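Oxidoreductase (Bordetella pertussis, PDB 3Q2K) probably oxidises the nucleotide-linked sugar acid UDP-GlcNAcA with NAD, a step toward 2,3-diacetamido-2,3-dideoxy-d-mannuronic acid. Local coordinates at residues C[160-165]-C[216-221]; C[288-293]-C[308-313]. One frame throughout, in Å; residues are numbered along the deposited sequence.

Overall arrangement
Both contacts lie in the C-terminal alpha/beta domain, one between two helices that lie on the large mixed sheet, the other between a helix and one of its strands. Contact 1 sets two helices side by side and is partly buried, with a lysine–tryptophan pairing above an aliphatic floor that faces the strands. Contact 2 is more buried and joins helix 306-315 to the start of strand 290-296 and the loop before it, through an asparagine amide and a threonine methyl. They follow in series along the chain, yet they touch: L160 of helix 156-166 packs its CD1 3.6 Å from CB of A309 and also meets I291. That helix therefore works in contact 1 and abuts both segments of contact 2.

Contact 1 of 2, residues C[160-165]-C[216-221]; sequences LVKKAI and LDWLVG
K162 and W218 carry the polar half of this helix pair. The lysine chain runs over one face of the indole, its CE 3.5 Å from NE1 of W218, and NZ ends 4.2 Å from the centroid of the five-membered ring, a cation-pi contact. CD of K162 makes a CH-pi contact with the six-membered ring. The same ammonium donates to the main-chain O of W218 at 2.9 Å from NZ, with a C=O...N angle of 157°; E166 is its long, weak ion-pair partner. K162 leaves with CG anti to its N (chi1 174°) and bends at chi2 and chi4, which lays CD and CE over the indole and brings NZ back to the carbonyl.

Beneath them, CD2 of L219 lies 3.8 Å from CA of K162 and 4.1 Å from CG1 of V161. I165 is tightly set, its CD1 3.1 Å from the carbonyl O of L219. Farther out, R153 makes another cation-pi contact with W218. V161 reaches V281 and V283, while L216 touches L247 and V220 touches W249, all in one mixed sheet. The segment axes, 10.0 Å apart at their closest, are inclined at 56°, two neighbouring helices laid on the beta-sheet of the GFO/IDH/MocA alpha/beta domain.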
ATOM      1  N   LEU C 160      22.578  25.777 -26.325  1.00 31.84           N
ATOM      2  CA  LEU C 160      23.635  24.872 -26.784  1.00 16.87           C
ATOM      3  C   LEU C 160      23.459  23.461 -26.229  1.00 24.93           C
ATOM      4  O   LEU C 160      23.749  22.458 -26.877  1.00 39.03           O
ATOM      5  CB  LEU C 160      25.001  25.369 -26.305  1.00 33.70           C
ATOM      6  CG  LEU C 160      25.680  26.567 -26.968  1.00 38.16           C
ATOM      7  CD1 LEU C 160      26.941  26.906 -26.180  1.00 32.78           C
ATOM      8  CD2 LEU C 160      26.039  26.156 -28.378  1.00 40.97           C
ATOM      9  N   VAL C 161      23.056  23.347 -24.970  1.00 29.34           N
ATOM     10  CA  VAL C 161      22.898  21.997 -24.452  1.00 29.62           C
ATOM     11  C   VAL C 161      21.768  21.326 -25.246  1.00 19.14           C
ATOM     12  O   VAL C 161      21.855  20.175 -25.672  1.00 28.54           O
ATOM     13  CB  VAL C 161      22.614  22.140 -22.944  1.00 35.28           C
ATOM     14  CG1 VAL C 161      22.008  20.879 -22.364  1.00 28.69           C
ATOM     15  CG2 VAL C 161      23.909  22.475 -22.225  1.00 25.79           C
ATOM     16  N   LYS C 162      20.688  22.067 -25.464  1.00 23.57           N
ATOM     17  CA  LYS C 162      19.484  21.545 -26.104  1.00 31.72           C
ATOM     18  C   LYS C 162      19.878  21.032 -27.479  1.00 33.24           C
ATOM     19  O   LYS C 162      19.514  19.938 -27.906  1.00 37.55           O
ATOM     20  CB  LYS C 162      18.503  22.707 -26.262  1.00 20.86           C
ATOM     21  CG  LYS C 162      17.216  22.451 -27.023  1.00 33.27           C
ATOM     22  CD  LYS C 162      16.292  21.565 -26.211  1.00 44.20           C
ATOM     23  CE  LYS C 162      14.867  21.679 -26.714  1.00 48.68           C
ATOM     24  NZ  LYS C 162      14.314  20.336 -26.443  1.00 39.70           N
ATOM     25  N   LYS C 163      20.668  21.839 -28.177  1.00 50.90           N
ATOM     26  CA  LYS C 163      21.155  21.425 -29.480  1.00 44.35           C
ATOM     27  C   LYS C 163      21.946  20.121 -29.406  1.00 41.65           C
ATOM     28  O   LYS C 163      21.751  19.224 -30.223  1.00 32.64           O
ATOM     29  CB  LYS C 163      21.957  22.553 -30.133  1.00 32.45           C
ATOM     30  CG  LYS C 163      21.096  23.410 -31.035  1.00 51.77           C
ATOM     31  CD  LYS C 163      21.207  24.864 -30.620  1.00 42.91           C
ATOM     32  CE  LYS C 163      20.306  25.739 -31.481  1.00 34.40           C
ATOM     33  NZ  LYS C 163      20.070  27.082 -30.879  1.00100.00           N
ATOM     34  N   ALA C 164      22.862  19.975 -28.456  1.00 30.66           N
ATOM     35  CA  ALA C 164      23.574  18.707 -28.431  1.00 42.82           C
ATOM     36  C   ALA C 164      22.642  17.556 -28.074  1.00 33.39           C
ATOM     37  O   ALA C 164      22.785  16.434 -28.558  1.00 44.56           O
ATOM     38  CB  ALA C 164      24.733  18.778 -27.471  1.00 26.11           C
ATOM     39  N   ILE C 165      21.676  17.816 -27.201  1.00 38.82           N
ATOM     40  CA  ILE C 165      20.818  16.693 -26.866  1.00 24.35           C
ATOM     41  C   ILE C 165      20.016  16.324 -28.107  1.00 33.40           C
ATOM     42  O   ILE C 165      19.779  15.140 -28.347  1.00 33.90           O
ATOM     43  CB  ILE C 165      19.858  16.963 -25.705  1.00 53.32           C
ATOM     44  CG1 ILE C 165      20.640  17.038 -24.393  1.00 22.03           C
ATOM     45  CG2 ILE C 165      18.778  15.888 -25.686  1.00 36.09           C
ATOM     46  CD1 ILE C 165      19.710  17.611 -23.332  1.00 33.60           C
ATOM     47  N   LEU C 216      13.767  19.682 -16.804  1.00 25.43           N
ATOM     48  CA  LEU C 216      13.713  18.225 -16.759  1.00 23.91           C
ATOM     49  C   LEU C 216      13.098  17.602 -18.001  1.00 38.30           C
ATOM     50  O   LEU C 216      13.692  16.731 -18.642  1.00 21.86           O
ATOM     51  CB  LEU C 216      13.027  17.712 -15.495  1.00 30.80           C
ATOM     52  CG  LEU C 216      13.689  18.312 -14.252  1.00 35.38           C
ATOM     53  CD1 LEU C 216      12.883  17.996 -12.998  1.00 18.75           C
ATOM     54  CD2 LEU C 216      15.107  17.787 -14.115  1.00 14.37           C
ATOM     55  N   ASP C 217      11.893  18.052 -18.328  1.00 19.97           N
ATOM     56  CA  ASP C 217      11.226  17.523 -19.511  1.00 21.11           C
ATOM     57  C   ASP C 217      11.737  18.203 -20.784  1.00 36.27           C
ATOM     58  O   ASP C 217      12.091  17.528 -21.747  1.00 35.87           O
ATOM     59  CB  ASP C 217       9.710  17.719 -19.435  1.00 17.41           C
ATOM     60  CG  ASP C 217       9.025  17.156 -20.656  1.00 64.77           C
ATOM     61  OD1 ASP C 217       9.253  17.706 -21.753  1.00 79.64           O
ATOM     62  OD2 ASP C 217       8.312  16.143 -20.509  1.00 40.50           O
ATOM     63  N   TRP C 218      11.751  19.532 -20.814  1.00 15.47           N
ATOM     64  CA  TRP C 218      12.231  20.288 -21.964  1.00 36.32           C
ATOM     65  C   TRP C 218      13.587  19.816 -22.484  1.00 21.54           C
ATOM     66  O   TRP C 218      13.766  19.631 -23.688  1.00 31.47           O
ATOM     67  CB  TRP C 218      12.301  21.769 -21.594  1.00 21.76           C
ATOM     68  CG  TRP C 218      12.698  22.598 -22.770  1.00 25.88           C
ATOM     69  CD1 TRP C 218      12.006  22.738 -23.937  1.00 37.14           C
ATOM     70  CD2 TRP C 218      13.882  23.396 -22.903  1.00 71.46           C
ATOM     71  NE1 TRP C 218      12.692  23.563 -24.792  1.00 36.06           N
ATOM     72  CE2 TRP C 218      13.850  23.972 -24.188  1.00 49.84           C
ATOM     73  CE3 TRP C 218      14.960  23.684 -22.059  1.00 54.54           C
ATOM     74  CZ2 TRP C 218      14.840  24.840 -24.644  1.00 37.94           C
ATOM     75  CZ3 TRP C 218      15.937  24.561 -22.505  1.00 34.30           C
ATOM     76  CH2 TRP C 218      15.883  25.101 -23.796  1.00 51.46           C
ATOM     77  N   LEU C 219      14.538  19.561 -21.594  1.00 29.66           N
ATOM     78  CA  LEU C 219      15.883  19.244 -22.064  1.00 30.88           C
ATOM     79  C   LEU C 219      16.097  17.750 -22.261  1.00 22.78           C
ATOM     80  O   LEU C 219      16.639  17.311 -23.279  1.00 30.69           O
ATOM     81  CB  LEU C 219      16.950  19.756 -21.093  1.00 27.85           C
ATOM     82  CG  LEU C 219      17.367  21.219 -21.248  1.00 25.67           C
ATOM     83  CD1 LEU C 219      18.408  21.578 -20.195  1.00 48.63           C
ATOM     84  CD2 LEU C 219      17.953  21.448 -22.628  1.00 25.78           C
ATOM     85  N   VAL C 220      15.704  16.984 -21.247  1.00 25.65           N
ATOM     86  CA  VAL C 220      16.116  15.589 -21.124  1.00 14.44           C
ATOM     87  C   VAL C 220      15.097  14.576 -21.653  1.00 28.45           C
ATOM     88  O   VAL C 220      15.453  13.487 -22.109  1.00 25.40           O
ATOM     89  CB  VAL C 220      16.481  15.267 -19.652  1.00 34.00           C
ATOM     90  CG1 VAL C 220      16.837  13.792 -19.506  1.00 27.88           C
ATOM     91  CG2 VAL C 220      17.618  16.177 -19.141  1.00 21.49           C
ATOM     92  N   GLY C 221      13.820  14.938 -21.614  1.00 21.28           N
ATOM     93  CA  GLY C 221      12.775  14.116 -22.228  1.00 26.08           C
ATOM     94  C   GLY C 221      11.669  13.824 -21.232  1.00 27.04           C
ATOM     95  O   GLY C 221      11.674  14.357 -20.127  1.00 21.57           O
TER

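Contact 2 of 2, residues C[288-293]-C[308-313]; sequences VNRIDE and EANYET
Helix 306-315 packs where strand 290-296 begins, at a classic beta bulge in which N289 and R290 both face G284; N310 meets R290 and I291, T313 the loop residues before them. N310 makes the largest part of the contact, its amide lying alongside the backbone of R290 and I291 and crossing the I291 side chain at about a right angle. As modelled, ND2 of N310 sits 3.0 Å from the backbone N of I291, donor against donor, and OD1 of N310 is 3.4 Å from O of I291, acceptor against acceptor. The assignment of the amide O and N is therefore doubtful; exchanging them would probably suit N and O of I291 better. ND2 also rests 3.5 Å from CB of I291.

One turn along, T313 turns its methyl to the loop that leads into the strand, CG2 being 4.0 Å from CA of N289. With CG2 anti to the backbone N, OG1 is left beside that N and bends back to donate to O of A309 at 2.9 Å from OG1. This carbonyl also takes the T313 N-H, and T157 N donates to OG1, so the hydroxyl ties two helices. V288 O receives a bond from T157 OG1, while OD1 of N289 is occupied by A287 N.

R290 forms a salt bridge with D292, NE to OD1 2.7 Å, almost within the guanidinium plane and on the syn lone pair; its CG skirts N310. E293 meets L268 of the second subunit. The whole is a helix beside the strand outermost within this chain, in the C-terminal alpha/beta domain of a GFO/IDH/MocA-type oxidoreductase.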
ATOM      1  N   VAL C 288      22.251  28.853 -14.197  1.00 22.08           N
ATOM      2  CA  VAL C 288      22.508  28.094 -15.416  1.00 26.27           C
ATOM      3  C   VAL C 288      22.993  29.089 -16.455  1.00 36.26           C
ATOM      4  O   VAL C 288      22.512  29.086 -17.579  1.00 22.82           O
ATOM      5  CB  VAL C 288      21.329  27.231 -15.934  1.00 24.62           C
ATOM      6  CG1 VAL C 288      21.166  25.952 -15.090  1.00 31.15           C
ATOM      7  CG2 VAL C 288      20.034  28.037 -15.994  1.00 17.21           C
ATOM      8  N   ASN C 289      23.974  29.899 -16.075  1.00 28.59           N
ATOM      9  CA  ASN C 289      24.411  31.005 -16.916  1.00 26.75           C
ATOM     10  C   ASN C 289      25.877  30.836 -17.297  1.00 31.82           C
ATOM     11  O   ASN C 289      26.447  31.669 -17.999  1.00 36.68           O
ATOM     12  CB  ASN C 289      24.271  32.313 -16.140  1.00 28.84           C
ATOM     13  CG  ASN C 289      24.871  32.207 -14.752  1.00 71.35           C
ATOM     14  OD1 ASN C 289      24.271  31.644 -13.838  1.00 29.74           O
ATOM     15  ND2 ASN C 289      26.085  32.719 -14.602  1.00 25.55           N
ATOM     16  N   ARG C 290      26.488  29.748 -16.842  1.00 29.75           N
ATOM     17  CA  ARG C 290      27.894  29.552 -17.140  1.00 29.64           C
ATOM     18  C   ARG C 290      28.247  28.081 -17.295  1.00 71.33           C
ATOM     19  O   ARG C 290      28.228  27.307 -16.339  1.00 34.42           O
ATOM     20  CB  ARG C 290      28.788  30.136 -16.044  1.00 27.38           C
ATOM     21  CG  ARG C 290      30.222  29.676 -16.249  1.00 32.44           C
ATOM     22  CD  ARG C 290      31.192  30.230 -15.219  1.00 42.37           C
ATOM     23  NE  ARG C 290      31.222  29.276 -14.117  1.00 70.91           N
ATOM     24  CZ  ARG C 290      30.737  29.562 -12.916  1.00 54.99           C
ATOM     25  NH1 ARG C 290      30.260  30.782 -12.706  1.00 44.95           N
ATOM     26  NH2 ARG C 290      30.759  28.652 -11.954  1.00 67.30           N
ATOM     27  N   ILE C 291      28.621  27.722 -18.516  1.00 25.45           N
ATOM     28  CA  ILE C 291      28.900  26.322 -18.800  1.00 37.83           C
ATOM     29  C   ILE C 291      30.274  26.006 -18.231  1.00 27.70           C
ATOM     30  O   ILE C 291      31.259  26.586 -18.683  1.00 41.96           O
ATOM     31  CB  ILE C 291      28.921  26.117 -20.323  1.00 27.59           C
ATOM     32  CG1 ILE C 291      27.504  26.224 -20.885  1.00 23.68           C
ATOM     33  CG2 ILE C 291      29.541  24.792 -20.742  1.00 26.33           C
ATOM     34  CD1 ILE C 291      27.511  26.085 -22.390  1.00 38.02           C
ATOM     35  N   ASP C 292      30.357  25.040 -17.322  1.00 38.12           N
ATOM     36  CA  ASP C 292      31.631  24.652 -16.719  1.00100.00           C
ATOM     37  C   ASP C 292      32.313  23.415 -17.293  1.00 66.37           C
ATOM     38  O   ASP C 292      33.536  23.384 -17.412  1.00 66.87           O
ATOM     39  CB  ASP C 292      31.518  24.455 -15.205  1.00 29.14           C
ATOM     40  CG  ASP C 292      31.263  25.754 -14.483  1.00 66.88           C
ATOM     41  OD1 ASP C 292      31.880  26.782 -14.835  1.00 53.43           O
ATOM     42  OD2 ASP C 292      30.406  25.708 -13.581  1.00 41.67           O
ATOM     43  N   GLU C 293      31.546  22.373 -17.593  1.00 47.96           N
ATOM     44  CA  GLU C 293      32.169  21.152 -18.093  1.00 34.58           C
ATOM     45  C   GLU C 293      31.470  20.861 -19.414  1.00 43.16           C
ATOM     46  O   GLU C 293      30.299  21.163 -19.650  1.00 39.46           O
ATOM     47  CB  GLU C 293      32.073  19.994 -17.090  1.00 30.18           C
ATOM     48  CG  GLU C 293      33.354  19.169 -16.941  1.00 42.90           C
ATOM     49  CD  GLU C 293      34.339  19.693 -15.905  1.00 31.71           C
ATOM     50  OE1 GLU C 293      33.930  20.458 -15.000  1.00 55.02           O
ATOM     51  OE2 GLU C 293      35.532  19.321 -15.975  1.00 96.82           O
ATOM     52  N   GLU C 308      31.512  32.505 -25.422  1.00 38.24           N
ATOM     53  CA  GLU C 308      30.588  33.504 -25.931  1.00 26.22           C
ATOM     54  C   GLU C 308      29.180  33.232 -25.398  1.00 61.90           C
ATOM     55  O   GLU C 308      28.432  34.161 -25.112  1.00 31.72           O
ATOM     56  CB  GLU C 308      30.704  33.540 -27.460  1.00 46.41           C
ATOM     57  CG  GLU C 308      29.420  33.799 -28.240  1.00 69.60           C
ATOM     58  CD  GLU C 308      29.662  33.916 -29.735  1.00100.00           C
ATOM     59  OE1 GLU C 308      29.329  32.987 -30.507  1.00 57.42           O
ATOM     60  OE2 GLU C 308      30.219  34.964 -30.122  1.00100.00           O
ATOM     61  N   ALA C 309      28.754  31.983 -25.236  1.00 38.66           N
ATOM     62  CA  ALA C 309      27.386  31.790 -24.757  1.00 29.32           C
ATOM     63  C   ALA C 309      27.258  32.156 -23.269  1.00 27.82           C
ATOM     64  O   ALA C 309      26.277  32.755 -22.813  1.00 24.82           O
ATOM     65  CB  ALA C 309      26.960  30.351 -25.009  1.00 70.57           C
ATOM     66  N   ASN C 310      28.284  31.803 -22.499  1.00 37.54           N
ATOM     67  CA  ASN C 310      28.362  32.167 -21.084  1.00 35.60           C
ATOM     68  C   ASN C 310      28.262  33.683 -20.962  1.00 73.08           C
ATOM     69  O   ASN C 310      27.486  34.212 -20.158  1.00 34.43           O
ATOM     70  CB  ASN C 310      29.689  31.708 -20.466  1.00 23.55           C
ATOM     71  CG  ASN C 310      29.844  30.203 -20.449  1.00 29.87           C
ATOM     72  OD1 ASN C 310      30.902  29.639 -20.149  1.00 38.97           O
ATOM     73  ND2 ASN C 310      28.793  29.532 -20.902  1.00 32.32           N
ATOM     74  N   TYR C 311      29.060  34.390 -21.757  1.00 39.58           N
ATOM     75  CA  TYR C 311      29.111  35.831 -21.521  1.00 26.07           C
ATOM     76  C   TYR C 311      27.734  36.408 -21.829  1.00 31.50           C
ATOM     77  O   TYR C 311      27.206  37.242 -21.095  1.00 43.36           O
ATOM     78  CB  TYR C 311      30.204  36.578 -22.290  1.00 54.03           C
ATOM     79  CG  TYR C 311      30.007  38.071 -22.138  1.00 79.16           C
ATOM     80  CD1 TYR C 311      29.240  38.782 -23.053  1.00 48.66           C
ATOM     81  CD2 TYR C 311      30.526  38.754 -21.043  1.00 87.86           C
ATOM     82  CE1 TYR C 311      29.033  40.141 -22.902  1.00 57.08           C
ATOM     83  CE2 TYR C 311      30.326  40.117 -20.887  1.00 45.89           C
ATOM     84  CZ  TYR C 311      29.575  40.800 -21.819  1.00 70.43           C
ATOM     85  OH  TYR C 311      29.362  42.153 -21.675  1.00 93.80           O
ATOM     86  N   GLU C 312      27.156  35.937 -22.928  1.00 28.84           N
ATOM     87  CA  GLU C 312      25.808  36.362 -23.281  1.00 31.34           C
ATOM     88  C   GLU C 312      24.731  36.036 -22.248  1.00 43.77           C
ATOM     89  O   GLU C 312      23.968  36.920 -21.861  1.00 39.75           O
ATOM     90  CB  GLU C 312      25.441  35.808 -24.657  1.00 88.80           C
ATOM     91  CG  GLU C 312      23.994  36.087 -24.996  1.00 52.38           C
ATOM     92  CD  GLU C 312      23.606  35.500 -26.338  1.00100.00           C
ATOM     93  OE1 GLU C 312      22.385  35.495 -26.602  1.00 54.68           O
ATOM     94  OE2 GLU C 312      24.491  35.044 -27.096  1.00 90.66           O
ATOM     95  N   THR C 313      24.644  34.799 -21.770  1.00 57.69           N
ATOM     96  CA  THR C 313      23.550  34.468 -20.856  1.00 44.24           C
ATOM     97  C   THR C 313      23.701  35.271 -19.570  1.00 54.02           C
ATOM     98  O   THR C 313      22.730  35.790 -19.007  1.00 29.71           O
ATOM     99  CB  THR C 313      23.497  32.963 -20.526  1.00 26.25           C
ATOM    100  OG1 THR C 313      23.632  32.220 -21.742  1.00 38.16           O
ATOM    101  CG2 THR C 313      22.196  32.596 -19.826  1.00 33.98           C
TER